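Local atomic coordinates of Glyco_hydro_cc domain-containing protein (Trichoderma gamsii, PDB entry 6UBD), a protein that probably binds beta-1,3-glucan oligosaccharides, being an oligosaccharide-binding member of subgroup VII of glycoside hydrolase family GH128. Residues A[173-178]-A[199-204]; A[98-103]-A[167-172]; A[44-49]-A[259-264]; A[56-61]-A[89-94]; A[122-127]-A[161-166]. One frame throughout, in Å; residues are numbered along the deposited sequence.

Contact 1 (A[173-178]-A[199-204])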
# COMPACT_ATOMS: atom_id res chain seq x y z
N HIS A 173 0.44 1.46 -6.33
CA HIS A 173 -0.51 0.32 -6.45
C HIS A 173 -0.20 -0.38 -7.78
O HIS A 173 -0.17 0.27 -8.82
CB HIS A 173 -1.96 0.83 -6.45
CG HIS A 173 -2.44 1.23 -5.08
ND1 HIS A 173 -3.77 1.60 -4.85
CD2 HIS A 173 -1.79 1.23 -3.89
CE1 HIS A 173 -3.88 1.83 -3.53
NE2 HIS A 173 -2.71 1.61 -2.92
N ILE A 174 0.03 -1.71 -7.75
CA ILE A 174 0.32 -2.50 -9.01
C ILE A 174 -0.81 -3.52 -9.26
O ILE A 174 -0.97 -4.49 -8.47
CB ILE A 174 1.69 -3.14 -8.87
CG1 ILE A 174 2.81 -2.10 -8.74
CG2 ILE A 174 1.93 -4.02 -10.13
CD1 ILE A 174 4.24 -2.62 -8.70
N PHE A 175 -1.60 -3.22 -10.27
CA PHE A 175 -2.72 -4.08 -10.73
C PHE A 175 -2.41 -4.34 -12.19
O PHE A 175 -2.74 -3.56 -13.07
CB PHE A 175 -4.07 -3.41 -10.50
CG PHE A 175 -4.35 -3.07 -9.07
CD1 PHE A 175 -4.42 -4.06 -8.10
CD2 PHE A 175 -4.63 -1.76 -8.70
CE1 PHE A 175 -4.72 -3.75 -6.80
CE2 PHE A 175 -4.88 -1.44 -7.37
CZ PHE A 175 -4.90 -2.45 -6.40
N LYS A 176 -1.77 -5.51 -12.46
CA LYS A 176 -1.23 -5.88 -13.80
C LYS A 176 -1.31 -7.41 -13.95
O LYS A 176 -1.44 -8.12 -12.93
CB LYS A 176 0.24 -5.44 -13.99
CG LYS A 176 0.48 -3.93 -13.93
CD LYS A 176 -0.09 -3.19 -15.17
CE LYS A 176 0.09 -1.69 -15.14
NZ LYS A 176 -0.51 -1.07 -16.34
N SER A 177 -1.24 -7.90 -15.18
CA SER A 177 -1.47 -9.34 -15.48
C SER A 177 -0.16 -10.03 -15.74
O SER A 177 -0.22 -11.27 -15.92
CB SER A 177 -2.46 -9.54 -16.57
OG SER A 177 -1.99 -8.96 -17.75
N ASP A 178 0.99 -9.37 -15.83
CA ASP A 178 2.28 -9.99 -16.18
C ASP A 178 3.41 -9.16 -15.56
O ASP A 178 3.22 -8.03 -15.05
CB ASP A 178 2.43 -10.19 -17.69
CG ASP A 178 2.45 -8.93 -18.54
OD1 ASP A 178 2.62 -7.82 -18.01
OD2 ASP A 178 2.32 -9.13 -19.75
N VAL A 199 5.18 -0.80 -2.50
CA VAL A 199 3.99 -1.29 -3.24
C VAL A 199 2.91 -1.58 -2.22
O VAL A 199 2.91 -2.63 -1.57
CB VAL A 199 4.34 -2.55 -4.07
CG1 VAL A 199 3.13 -3.01 -4.91
CG2 VAL A 199 5.50 -2.28 -5.01
N THR A 200 2.04 -0.61 -1.97
CA THR A 200 1.14 -0.64 -0.80
C THR A 200 -0.14 -1.46 -1.06
O THR A 200 -0.86 -1.78 -0.08
CB THR A 200 0.89 0.78 -0.29
OG1 THR A 200 0.23 1.50 -1.35
CG2 THR A 200 2.18 1.47 0.18
N GLU A 201 -0.42 -1.74 -2.33
CA GLU A 201 -1.41 -2.78 -2.72
C GLU A 201 -0.91 -3.38 -4.03
O GLU A 201 -0.46 -2.67 -4.90
CB GLU A 201 -2.82 -2.28 -3.02
CG GLU A 201 -3.59 -1.71 -1.81
CD GLU A 201 -4.96 -1.24 -2.23
OE1 GLU A 201 -5.60 -1.93 -3.03
OE2 GLU A 201 -5.43 -0.20 -1.76
N PHE A 202 -1.03 -4.72 -4.20
CA PHE A 202 -0.85 -5.41 -5.52
C PHE A 202 -1.84 -6.57 -5.64
O PHE A 202 -2.26 -7.18 -4.64
CB PHE A 202 0.62 -5.80 -5.79
CG PHE A 202 1.10 -6.97 -4.93
CD1 PHE A 202 0.80 -8.30 -5.29
CD2 PHE A 202 1.87 -6.76 -3.81
CE1 PHE A 202 1.24 -9.34 -4.48
CE2 PHE A 202 2.28 -7.82 -2.98
CZ PHE A 202 1.97 -9.11 -3.34
N ALA A 203 -2.25 -6.77 -6.89
CA ALA A 203 -3.09 -7.95 -7.24
C ALA A 203 -2.99 -8.16 -8.74
O ALA A 203 -2.72 -7.26 -9.56
CB ALA A 203 -4.56 -7.78 -6.91
N CYS A 204 -3.23 -9.42 -9.17
CA CYS A 204 -3.21 -9.84 -10.61
C CYS A 204 -4.55 -9.42 -11.24
O CYS A 204 -5.62 -9.94 -10.86
CB CYS A 204 -3.02 -11.35 -10.69
SG CYS A 204 -2.78 -12.03 -12.36

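Contact 2 (A[98-103]-A[167-172])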
# COMPACT_ATOMS: atom_id res chain seq x y z
N PRO A 98 3.15 7.96 14.69
CA PRO A 98 3.53 6.67 14.17
C PRO A 98 4.97 6.71 13.64
O PRO A 98 5.50 7.78 13.31
CB PRO A 98 2.50 6.37 13.08
CG PRO A 98 1.63 7.54 12.96
CD PRO A 98 2.21 8.66 13.78
N ALA A 99 5.57 5.52 13.51
CA ALA A 99 6.88 5.41 12.83
C ALA A 99 6.73 5.66 11.31
O ALA A 99 7.66 6.26 10.73
CB ALA A 99 7.51 4.05 13.07
N TYR A 100 5.60 5.24 10.70
CA TYR A 100 5.39 5.36 9.25
C TYR A 100 3.94 5.82 9.00
O TYR A 100 3.02 5.23 9.60
CB TYR A 100 5.63 4.02 8.54
CG TYR A 100 7.00 3.38 8.73
CD1 TYR A 100 7.28 2.58 9.83
CD2 TYR A 100 8.05 3.62 7.86
CE1 TYR A 100 8.55 2.03 10.03
CE2 TYR A 100 9.30 3.05 8.03
CZ TYR A 100 9.57 2.27 9.15
OH TYR A 100 10.82 1.72 9.37
N VAL A 101 3.76 6.80 8.09
CA VAL A 101 2.40 7.27 7.74
C VAL A 101 2.33 7.45 6.23
O VAL A 101 3.21 8.12 5.66
CB VAL A 101 1.97 8.50 8.51
CG1 VAL A 101 2.92 9.59 8.35
CG2 VAL A 101 0.56 9.01 8.19
N MET A 102 1.26 6.92 5.64
CA MET A 102 1.00 7.08 4.22
C MET A 102 -0.11 8.13 3.97
O MET A 102 -1.13 8.16 4.71
CB MET A 102 0.55 5.74 3.59
CG MET A 102 1.54 4.57 3.74
SD MET A 102 0.97 2.98 3.23
CE MET A 102 -0.29 2.60 4.45
N GLY A 103 -0.00 8.83 2.83
CA GLY A 103 -1.06 9.71 2.36
C GLY A 103 -2.19 9.03 1.60
O GLY A 103 -2.40 7.77 1.73
N TRP A 167 7.54 13.78 0.79
CA TRP A 167 7.54 12.37 1.22
C TRP A 167 8.94 11.77 1.17
O TRP A 167 9.85 12.21 0.51
CB TRP A 167 6.55 11.53 0.42
CG TRP A 167 6.75 11.43 -1.05
CD1 TRP A 167 7.45 10.44 -1.69
CD2 TRP A 167 6.14 12.22 -2.06
NE1 TRP A 167 7.33 10.60 -3.04
CE2 TRP A 167 6.52 11.68 -3.31
CE3 TRP A 167 5.33 13.38 -2.02
CZ2 TRP A 167 6.09 12.25 -4.51
CZ3 TRP A 167 4.89 13.89 -3.21
CH2 TRP A 167 5.25 13.31 -4.43
N ASP A 168 9.11 10.70 1.97
CA ASP A 168 10.36 9.88 2.02
C ASP A 168 10.29 8.63 1.09
O ASP A 168 11.35 8.27 0.51
CB ASP A 168 10.57 9.46 3.46
CG ASP A 168 10.74 10.59 4.46
OD1 ASP A 168 11.71 11.36 4.24
OD2 ASP A 168 9.83 10.81 5.30
N PHE A 169 9.10 8.05 0.93
CA PHE A 169 8.93 6.86 0.08
C PHE A 169 7.67 7.10 -0.77
O PHE A 169 6.68 7.67 -0.30
CB PHE A 169 8.89 5.53 0.89
CG PHE A 169 7.74 5.38 1.87
CD1 PHE A 169 7.86 5.78 3.20
CD2 PHE A 169 6.55 4.81 1.49
CE1 PHE A 169 6.82 5.53 4.09
CE2 PHE A 169 5.50 4.61 2.36
CZ PHE A 169 5.66 4.95 3.68
N THR A 170 7.74 6.65 -2.03
CA THR A 170 6.66 6.82 -3.00
C THR A 170 5.74 5.59 -2.88
O THR A 170 6.23 4.39 -3.11
CB THR A 170 7.20 6.94 -4.43
OG1 THR A 170 8.10 8.08 -4.48
CG2 THR A 170 6.09 7.18 -5.41
N SER A 171 4.48 5.72 -2.53
CA SER A 171 3.50 4.60 -2.43
C SER A 171 2.91 4.37 -3.80
O SER A 171 2.41 5.32 -4.44
CB SER A 171 2.36 5.00 -1.47
OG SER A 171 2.83 5.37 -0.20
N ILE A 172 2.91 3.10 -4.26
CA ILE A 172 2.35 2.68 -5.58
C ILE A 172 1.40 1.49 -5.44
O ILE A 172 1.56 0.66 -4.52
CB ILE A 172 3.48 2.49 -6.63
CG1 ILE A 172 4.28 1.20 -6.43
CG2 ILE A 172 4.37 3.76 -6.63
CD1 ILE A 172 5.30 0.95 -7.58

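Contact 3 (A[44-49]-A[259-264])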
# COMPACT_ATOMS: atom_id res chain seq x y z
N ALA A 44 -3.05 -13.68 10.36
CA ALA A 44 -2.60 -14.73 11.30
C ALA A 44 -1.73 -15.74 10.56
O ALA A 44 -0.73 -16.27 11.13
CB ALA A 44 -3.75 -15.40 12.03
N PHE A 45 -2.09 -16.13 9.36
CA PHE A 45 -1.37 -17.18 8.59
C PHE A 45 0.00 -16.66 8.12
O PHE A 45 0.97 -17.45 8.05
CB PHE A 45 -2.19 -17.60 7.36
CG PHE A 45 -3.58 -18.12 7.63
CD1 PHE A 45 -3.75 -19.26 8.35
CD2 PHE A 45 -4.72 -17.41 7.22
CE1 PHE A 45 -5.02 -19.79 8.53
CE2 PHE A 45 -6.00 -17.89 7.49
CZ PHE A 45 -6.15 -19.07 8.15
N TRP A 46 0.12 -15.35 7.83
CA TRP A 46 1.35 -14.82 7.21
C TRP A 46 2.36 -14.22 8.23
O TRP A 46 3.53 -14.01 7.87
CB TRP A 46 0.98 -13.74 6.21
CG TRP A 46 0.22 -14.18 4.99
CD1 TRP A 46 0.16 -15.43 4.42
CD2 TRP A 46 -0.57 -13.33 4.15
NE1 TRP A 46 -0.58 -15.39 3.28
CE2 TRP A 46 -1.06 -14.11 3.08
CE3 TRP A 46 -0.86 -11.96 4.18
CZ2 TRP A 46 -1.83 -13.56 2.06
CZ3 TRP A 46 -1.64 -11.40 3.17
CH2 TRP A 46 -2.11 -12.22 2.12
N LYS A 47 1.89 -13.89 9.47
CA LYS A 47 2.57 -13.03 10.44
C LYS A 47 4.09 -13.29 10.57
O LYS A 47 4.91 -12.35 10.66
CB LYS A 47 1.92 -13.19 11.83
CG LYS A 47 2.26 -12.13 12.85
CD LYS A 47 1.76 -12.53 14.20
CE LYS A 47 2.03 -11.45 15.19
NZ LYS A 47 1.55 -11.82 16.53
N ASP A 48 4.43 -14.58 10.72
CA ASP A 48 5.83 -14.93 11.09
C ASP A 48 6.83 -14.62 9.95
O ASP A 48 8.03 -14.57 10.20
CB ASP A 48 5.99 -16.35 11.54
CG ASP A 48 7.37 -16.63 12.09
OD1 ASP A 48 7.70 -16.03 13.09
OD2 ASP A 48 8.05 -17.60 11.58
N HIS A 49 6.35 -14.31 8.75
CA HIS A 49 7.22 -14.02 7.58
C HIS A 49 7.10 -12.55 7.13
O HIS A 49 7.73 -12.17 6.10
CB HIS A 49 6.87 -14.96 6.41
CG HIS A 49 6.87 -16.40 6.79
ND1 HIS A 49 7.98 -17.06 7.19
CD2 HIS A 49 5.84 -17.27 6.79
CE1 HIS A 49 7.65 -18.29 7.53
NE2 HIS A 49 6.33 -18.44 7.25
N GLY A 259 -12.91 -20.06 6.06
CA GLY A 259 -11.94 -19.45 7.00
C GLY A 259 -10.49 -19.93 6.80
O GLY A 259 -9.56 -19.35 7.37
N SER A 260 -10.30 -20.96 6.02
CA SER A 260 -8.97 -21.57 5.78
C SER A 260 -8.18 -20.73 4.76
O SER A 260 -8.80 -20.00 3.92
CB SER A 260 -9.07 -23.03 5.37
OG SER A 260 -9.73 -23.24 4.10
N LEU A 261 -6.86 -20.80 4.79
CA LEU A 261 -6.00 -20.06 3.83
C LEU A 261 -6.30 -20.57 2.42
O LEU A 261 -6.27 -21.80 2.14
CB LEU A 261 -4.53 -20.25 4.19
CG LEU A 261 -3.51 -19.35 3.46
CD1 LEU A 261 -3.66 -17.90 3.74
CD2 LEU A 261 -2.11 -19.87 3.78
N SER A 262 -6.56 -19.69 1.44
CA SER A 262 -6.91 -20.07 0.04
C SER A 262 -5.63 -20.44 -0.69
O SER A 262 -4.51 -20.27 -0.23
CB SER A 262 -7.61 -18.93 -0.67
OG SER A 262 -6.65 -17.92 -1.00
N GLN A 263 -5.82 -21.04 -1.89
CA GLN A 263 -4.65 -21.37 -2.74
C GLN A 263 -3.82 -20.12 -3.06
O GLN A 263 -2.59 -20.16 -3.08
CB GLN A 263 -5.14 -22.11 -4.00
CG GLN A 263 -5.82 -23.48 -3.72
CD GLN A 263 -6.60 -23.97 -4.92
OE1 GLN A 263 -6.03 -24.48 -5.89
NE2 GLN A 263 -7.94 -23.75 -4.86
N SER A 264 -4.49 -18.98 -3.30
CA SER A 264 -3.80 -17.69 -3.54
C SER A 264 -3.05 -17.20 -2.28
O SER A 264 -1.86 -16.84 -2.36
CB SER A 264 -4.76 -16.65 -4.06
OG SER A 264 -5.39 -17.04 -5.28

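Contact 4 (A[56-61]-A[89-94])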
# COMPACT_ATOMS: atom_id res chain seq x y z
N TRP A 56 -5.67 0.59 5.78
CA TRP A 56 -6.30 1.83 5.27
C TRP A 56 -6.77 2.81 6.38
O TRP A 56 -7.36 3.85 6.04
CB TRP A 56 -7.44 1.53 4.28
CG TRP A 56 -6.97 0.77 3.05
CD1 TRP A 56 -6.42 1.27 1.90
CD2 TRP A 56 -7.04 -0.66 2.87
NE1 TRP A 56 -6.12 0.26 1.02
CE2 TRP A 56 -6.45 -0.92 1.61
CE3 TRP A 56 -7.49 -1.75 3.66
CZ2 TRP A 56 -6.32 -2.23 1.12
CZ3 TRP A 56 -7.34 -3.04 3.15
CH2 TRP A 56 -6.78 -3.29 1.90
N THR A 57 -6.56 2.49 7.66
CA THR A 57 -7.00 3.34 8.79
C THR A 57 -5.83 4.07 9.45
O THR A 57 -4.66 3.79 9.20
CB THR A 57 -7.75 2.54 9.87
OG1 THR A 57 -6.85 1.88 10.80
CG2 THR A 57 -8.80 1.58 9.30
N PRO A 58 -6.09 5.10 10.30
CA PRO A 58 -5.03 5.80 11.03
C PRO A 58 -4.24 4.96 12.04
O PRO A 58 -3.16 5.39 12.42
CB PRO A 58 -5.81 6.93 11.74
CG PRO A 58 -7.01 7.19 10.85
CD PRO A 58 -7.38 5.79 10.42
N ALA A 59 -4.82 3.82 12.46
CA ALA A 59 -4.26 3.02 13.57
C ALA A 59 -4.59 1.54 13.36
O ALA A 59 -5.52 1.01 13.97
CB ALA A 59 -4.74 3.51 14.90
N PRO A 60 -3.84 0.80 12.50
CA PRO A 60 -4.13 -0.62 12.28
C PRO A 60 -4.15 -1.34 13.62
O PRO A 60 -3.19 -1.24 14.35
CB PRO A 60 -3.03 -1.16 11.40
CG PRO A 60 -2.38 0.08 10.79
CD PRO A 60 -2.75 1.25 11.65
N SER A 61 -5.26 -2.06 13.91
CA SER A 61 -5.31 -2.64 15.29
C SER A 61 -5.79 -4.09 15.35
O SER A 61 -6.06 -4.56 16.51
CB SER A 61 -6.14 -1.79 16.22
OG SER A 61 -7.42 -1.73 15.60
N GLN A 89 -11.65 12.00 11.19
CA GLN A 89 -11.83 12.36 12.61
C GLN A 89 -10.83 11.57 13.47
O GLN A 89 -10.18 12.20 14.35
CB GLN A 89 -13.28 12.12 13.04
CG GLN A 89 -13.59 12.43 14.49
CD GLN A 89 -15.02 12.13 14.91
OE1 GLN A 89 -15.99 12.68 14.34
NE2 GLN A 89 -15.18 11.25 15.90
N GLN A 90 -10.68 10.25 13.26
CA GLN A 90 -9.71 9.43 14.04
C GLN A 90 -8.28 9.94 13.84
O GLN A 90 -7.55 10.03 14.82
CB GLN A 90 -9.91 7.97 13.61
CG GLN A 90 -9.01 6.96 14.30
CD GLN A 90 -9.22 5.56 13.69
OE1 GLN A 90 -10.17 5.36 12.87
NE2 GLN A 90 -8.29 4.63 14.01
N PHE A 91 -7.90 10.32 12.62
CA PHE A 91 -6.53 10.86 12.32
C PHE A 91 -6.28 12.17 13.07
O PHE A 91 -5.19 12.32 13.69
CB PHE A 91 -6.31 11.02 10.81
CG PHE A 91 -4.87 11.11 10.40
CD1 PHE A 91 -4.16 12.30 10.47
CD2 PHE A 91 -4.17 9.96 10.03
CE1 PHE A 91 -2.82 12.36 10.16
CE2 PHE A 91 -2.82 10.02 9.75
CZ PHE A 91 -2.15 11.22 9.80
N GLU A 92 -7.28 13.05 13.07
CA GLU A 92 -7.20 14.31 13.81
C GLU A 92 -7.03 14.08 15.32
O GLU A 92 -6.42 14.98 16.00
CB GLU A 92 -8.42 15.23 13.54
CG GLU A 92 -8.55 15.65 12.09
CD GLU A 92 -9.87 16.37 11.73
OE1 GLU A 92 -10.96 15.96 12.27
OE2 GLU A 92 -9.89 17.22 10.81
N HIS A 93 -7.59 12.98 15.87
CA HIS A 93 -7.59 12.69 17.33
C HIS A 93 -6.37 11.83 17.73
O HIS A 93 -6.27 11.53 18.94
CB HIS A 93 -8.91 12.01 17.75
CG HIS A 93 -10.11 12.89 17.76
ND1 HIS A 93 -10.06 14.25 18.02
CD2 HIS A 93 -11.42 12.60 17.56
CE1 HIS A 93 -11.27 14.76 18.00
NE2 HIS A 93 -12.13 13.76 17.74
N LEU A 94 -5.45 11.49 16.82
CA LEU A 94 -4.31 10.62 17.22
C LEU A 94 -3.54 11.28 18.37
O LEU A 94 -3.26 12.48 18.30
CB LEU A 94 -3.34 10.34 16.07
CG LEU A 94 -3.89 9.37 15.04
CD1 LEU A 94 -3.02 9.39 13.80
CD2 LEU A 94 -3.99 7.94 15.55
O HOH W 1 -8.34 1.58 13.13

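Contact 5 (A[122-127]-A[161-166])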
# COMPACT_ATOMS: atom_id res chain seq x y z
N THR A 122 -7.02 20.31 -2.78
CA THR A 122 -7.53 19.74 -1.52
C THR A 122 -6.48 18.82 -0.86
O THR A 122 -6.23 18.89 0.35
CB THR A 122 -8.83 19.00 -1.82
OG1 THR A 122 -9.75 19.95 -2.39
CG2 THR A 122 -9.43 18.33 -0.60
N GLY A 123 -5.79 18.02 -1.67
CA GLY A 123 -4.68 17.21 -1.18
C GLY A 123 -3.56 17.97 -0.50
O GLY A 123 -3.04 17.55 0.52
N VAL A 124 -3.15 19.06 -1.14
CA VAL A 124 -2.07 19.91 -0.56
C VAL A 124 -2.47 20.45 0.83
O VAL A 124 -1.67 20.36 1.80
CB VAL A 124 -1.75 21.10 -1.48
CG1 VAL A 124 -0.90 22.14 -0.80
CG2 VAL A 124 -1.12 20.60 -2.80
N SER A 125 -3.73 20.89 0.96
CA SER A 125 -4.19 21.47 2.24
C SER A 125 -4.19 20.40 3.34
O SER A 125 -3.69 20.63 4.48
CB SER A 125 -5.57 22.06 2.10
OG SER A 125 -6.02 22.65 3.33
N LEU A 126 -4.66 19.19 3.02
CA LEU A 126 -4.69 18.07 4.02
C LEU A 126 -3.28 17.63 4.34
O LEU A 126 -2.96 17.36 5.52
CB LEU A 126 -5.51 16.90 3.46
CG LEU A 126 -7.01 17.12 3.32
CD1 LEU A 126 -7.60 16.17 2.28
CD2 LEU A 126 -7.70 16.96 4.69
N TRP A 127 -2.43 17.52 3.34
CA TRP A 127 -1.04 17.06 3.55
C TRP A 127 -0.34 18.06 4.49
O TRP A 127 0.26 17.64 5.53
CB TRP A 127 -0.28 16.95 2.21
CG TRP A 127 1.13 16.49 2.35
CD1 TRP A 127 2.26 17.23 2.60
CD2 TRP A 127 1.61 15.13 2.25
NE1 TRP A 127 3.39 16.44 2.69
CE2 TRP A 127 3.01 15.15 2.39
CE3 TRP A 127 1.00 13.90 1.92
CZ2 TRP A 127 3.78 13.97 2.38
CZ3 TRP A 127 1.76 12.71 1.91
CH2 TRP A 127 3.14 12.77 2.11
N GLN A 161 3.78 21.30 -6.04
CA GLN A 161 3.15 22.29 -5.14
C GLN A 161 4.04 22.57 -3.94
O GLN A 161 5.04 21.86 -3.67
CB GLN A 161 1.82 21.70 -4.66
CG GLN A 161 0.87 21.35 -5.78
CD GLN A 161 0.70 22.46 -6.78
OE1 GLN A 161 0.91 22.23 -8.00
NE2 GLN A 161 0.37 23.65 -6.35
N GLN A 162 3.69 23.57 -3.15
CA GLN A 162 4.42 23.98 -1.93
C GLN A 162 3.98 23.06 -0.78
O GLN A 162 2.86 23.24 -0.25
CB GLN A 162 4.24 25.46 -1.67
CG GLN A 162 4.92 25.95 -0.41
CD GLN A 162 4.91 27.46 -0.24
OE1 GLN A 162 4.12 28.20 -0.85
NE2 GLN A 162 5.81 27.93 0.58
N LEU A 163 4.79 22.08 -0.47
CA LEU A 163 4.55 21.13 0.62
C LEU A 163 5.50 21.52 1.75
O LEU A 163 6.69 21.66 1.50
CB LEU A 163 4.73 19.67 0.18
CG LEU A 163 3.91 19.20 -1.02
CD1 LEU A 163 4.18 17.76 -1.35
CD2 LEU A 163 2.42 19.39 -0.77
N THR A 164 5.04 21.54 2.96
CA THR A 164 5.92 21.94 4.09
C THR A 164 7.05 20.95 4.32
O THR A 164 8.19 21.31 4.69
CB THR A 164 5.08 22.33 5.31
OG1 THR A 164 4.30 21.27 5.83
CG2 THR A 164 4.09 23.40 4.95
N LYS A 165 6.75 19.68 4.08
CA LYS A 165 7.71 18.54 4.00
C LYS A 165 7.23 17.60 2.89
O LYS A 165 6.04 17.36 2.85
CB LYS A 165 7.81 17.88 5.38
CG LYS A 165 9.09 17.06 5.50
CD LYS A 165 9.33 16.36 6.80
CE LYS A 165 10.69 15.65 6.74
NZ LYS A 165 11.08 15.02 7.99
N SER A 166 8.16 17.22 2.03
CA SER A 166 7.86 16.19 1.00
C SER A 166 7.87 14.78 1.60
O SER A 166 8.15 14.57 2.80
CB SER A 166 8.74 16.33 -0.19
OG SER A 166 8.32 15.50 -1.26

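Contact 1 (A[173-178]-A[199-204])
One face of the His173 ring is covered by Glu201, whose CB methylene sits 3.9 Å from the ring centroid, a CH-pi contact offset toward the rim, while Thr200 OG1 meets the imidazole edge in plane, 3.3 Å from His173 CD2. His173 ND1 is hydrogen-bonded to Glu106 OE2. Glu201 keeps CG beside its backbone N (chi1 -67°) and runs extended, bringing the carboxylate alongside the imidazole; the last torsion turns its plane 46° from the ring. Glu201 OE1 reaches the edge of Phe175, 3.5 Å from CZ, and OE2 is hydrogen-bonded to Trp56 NE1. The strands run parallel as arms of a beta-alpha-beta crossover through helix 179-193, consistent with a (beta/alpha)8 barrel. Ile174 N donates to Glu201 O (3.0 Å), and Ala203 N to Ile174 O (3.1 Å). An alanine at His173 would probably leave Glu106 without that imidazole partner and Glu201 CB without its ring face. The Ile174 and Val199 side chains cross at about a right angle, Ile174 CD1 3.9 Å from Val199 CG2.

Contact 2 (A[98-103]-A[167-172])
The CG methylene of Met102 meets the edge of the Phe169 ring, close to the ring plane: CG is 4.1 Å from Phe169 CZ and 4.2 Å from CE2, the two side chains running at a slant to one another. The first torsion of Phe169 puts its ring between the backbone N and the carbonyl carbon (chi1 63°), the cramped choice, and from there the far end of the ring reaches across to 98-103. Tyr100 meets the same ring one corner further on. Its CD2 lies 4.4 Å from Phe169 CE1, which sits near the plane of the tyrosine at that ring's edge. Strands 100-102 and 170-176 are not paired with each other here; strand 140-142 pairs with the former, and the residues of this contact meet through their side chains, consistent with the interior of a (beta/alpha)8 barrel. Trp198 stacks on Phe169, and Tyr100 OH is hydrogen-bonded to Pro27 O in the N-terminal stretch. Beyond CG, Met102 is extended and then bends at chi3 (-68°), and its sulfur packs on Thr200. Ser171 comes in beside Phe169, its OG 4.2 Å from Met102 CG. Within 167-172, Trp167 NE1 gives a hydrogen bond of 3.0 Å to Thr170 OG1, which stands somewhat out of the indole plane.

Contact 3 (A[44-49]-A[259-264])
The Phe45 ring takes Leu261 on one face, with CB of the leucine directly over the ring centre: 4.1 Å from the centroid and only 7° off the normal, a clear CH-pi contact. At the ring edge, near its plane, Gly259 O approaches Phe45 CZ to 3.5 Å. This is where the short helix 43-46 meets the loop that leads into the last helix of the chain, 263-273, so the contact ties an early element of the probable (beta/alpha)8 barrel to its closing one, at the protein surface. The Phe45 and Leu261 side chains run antiparallel, each passing alongside the other. With Leu261 CG anti to its own backbone N (chi1 -169°) and the second torsion turning CD1 to the ring, that methyl comes within 3.7 Å of Phe45 CD2. The same methyl then touches the neighbouring indole at a slant, 4.0 Å from Trp46 NE1, so one branch of the leucine serves both aromatics. Trp46 lies deeper than Phe45, edge-to-face with Tyr268. Gly259 has a positive phi of 97°, and a CB at these backbone angles would press on the carbonyl O of the residue before. The indole nitrogen, Trp46 NE1, is hydrogen-bonded to Gly265 O in the first turn of helix 263-273.

Contact 4 (A[56-61]-A[89-94])
Thr57 and Gln90 grip a shared water: it donates to Thr57 OG1 at 2.8 Å and to Ala59 O at 3.0 Å, and accepts from Gln90 NE2 at 3.2 Å. Thr57 OG1 has further partners: the backbone N of Ala59 donates to it at 3.3 Å, closing an ST turn, and it is also hydrogen-bonded to Asp55 OD1. Beside this polar patch the contact is apolar and centres on Pro58. Gln90 has CG opposite its backbone N (chi1 -180°) and stays extended, so its whole chain runs past the proline ring at a slant, with OE1 3.7 Å from Pro58 CD. Pro58 CB lies 3.8 Å from Phe91 CD2, approaching the phenyl obliquely. Leu94 completes the apolar group: its CD1 is 4.3 Å from Pro58 CB and also sits over one face of the Phe91 ring, toward the rim. In the fold, this seats the loop that follows strand 52-54 against helix 82-92, with Phe91 reaching on to Leu130 of helix 120-136. The proline thus supplies shape and hydrophobic cover, whereas the polar link passes through water, so the joint is probably more yielding than a direct bond would make it.

Contact 5 (A[122-127]-A[161-166])
Val124 meets the loop first, from one turn of helix 120-136. Here the helix packs against the connection between helix 154-159 and strand 170-176, on the outer, helical layer of the probable (beta/alpha)8 barrel. The CG2 methyl of Val124 lies 3.6 Å from Gln161 CB, the two side chains crossing at about a right angle, and Val124 CG1 lies 4.0 Å from Gln162 O. Val124 CG2 also touches Leu163 CD2 at 4.3 Å. Three residues on, Trp127 reaches from the helix with CG opposite its backbone N (chi1 -180°), which turns the indole toward the loop and sets CD1 4.0 Å from Leu163 CD2; that leucine methyl fits between valine and indole. Trp127 NE1 gives a nearly straight hydrogen bond of 2.8 Å to Lys165 O (164° at the hydrogen). A phenylalanine in place of Trp127 would probably leave the carbonyl of Lys165 without its indole donor and the loop less firmly fixed to the helix, although the neighbouring Asn128 is also hydrogen-bonded to it, at Thr164 N and Gln162 O. The indole also touches Pro144 and Trp167. Lys165 O lies at its edge, only 7° out of the ring plane.

Contacts 1 and 2 are the buried pair and share strand 170-176; contact 1 is backbone pairing with a polar cluster, contact 2 mainly side-chain packing of rings and a methionine. Thr200 joins them, packing on Met102 and making a probable hydrogen bond from its N to Ile172 O. Contact 4 is partly buried and mostly apolar, with one water bridge, yet it reaches contact 1 through Trp56, which bonds to Glu201, and contact 2 through Phe91 against Val101. Contacts 3 and 5 lie at the surface, their centres about 38 Å apart. Both set helix residues against a loop, but contact 3 rests on ring contacts, whereas contact 5 adds a short, nearly straight indole hydrogen bond and touches contact 2 through Trp127.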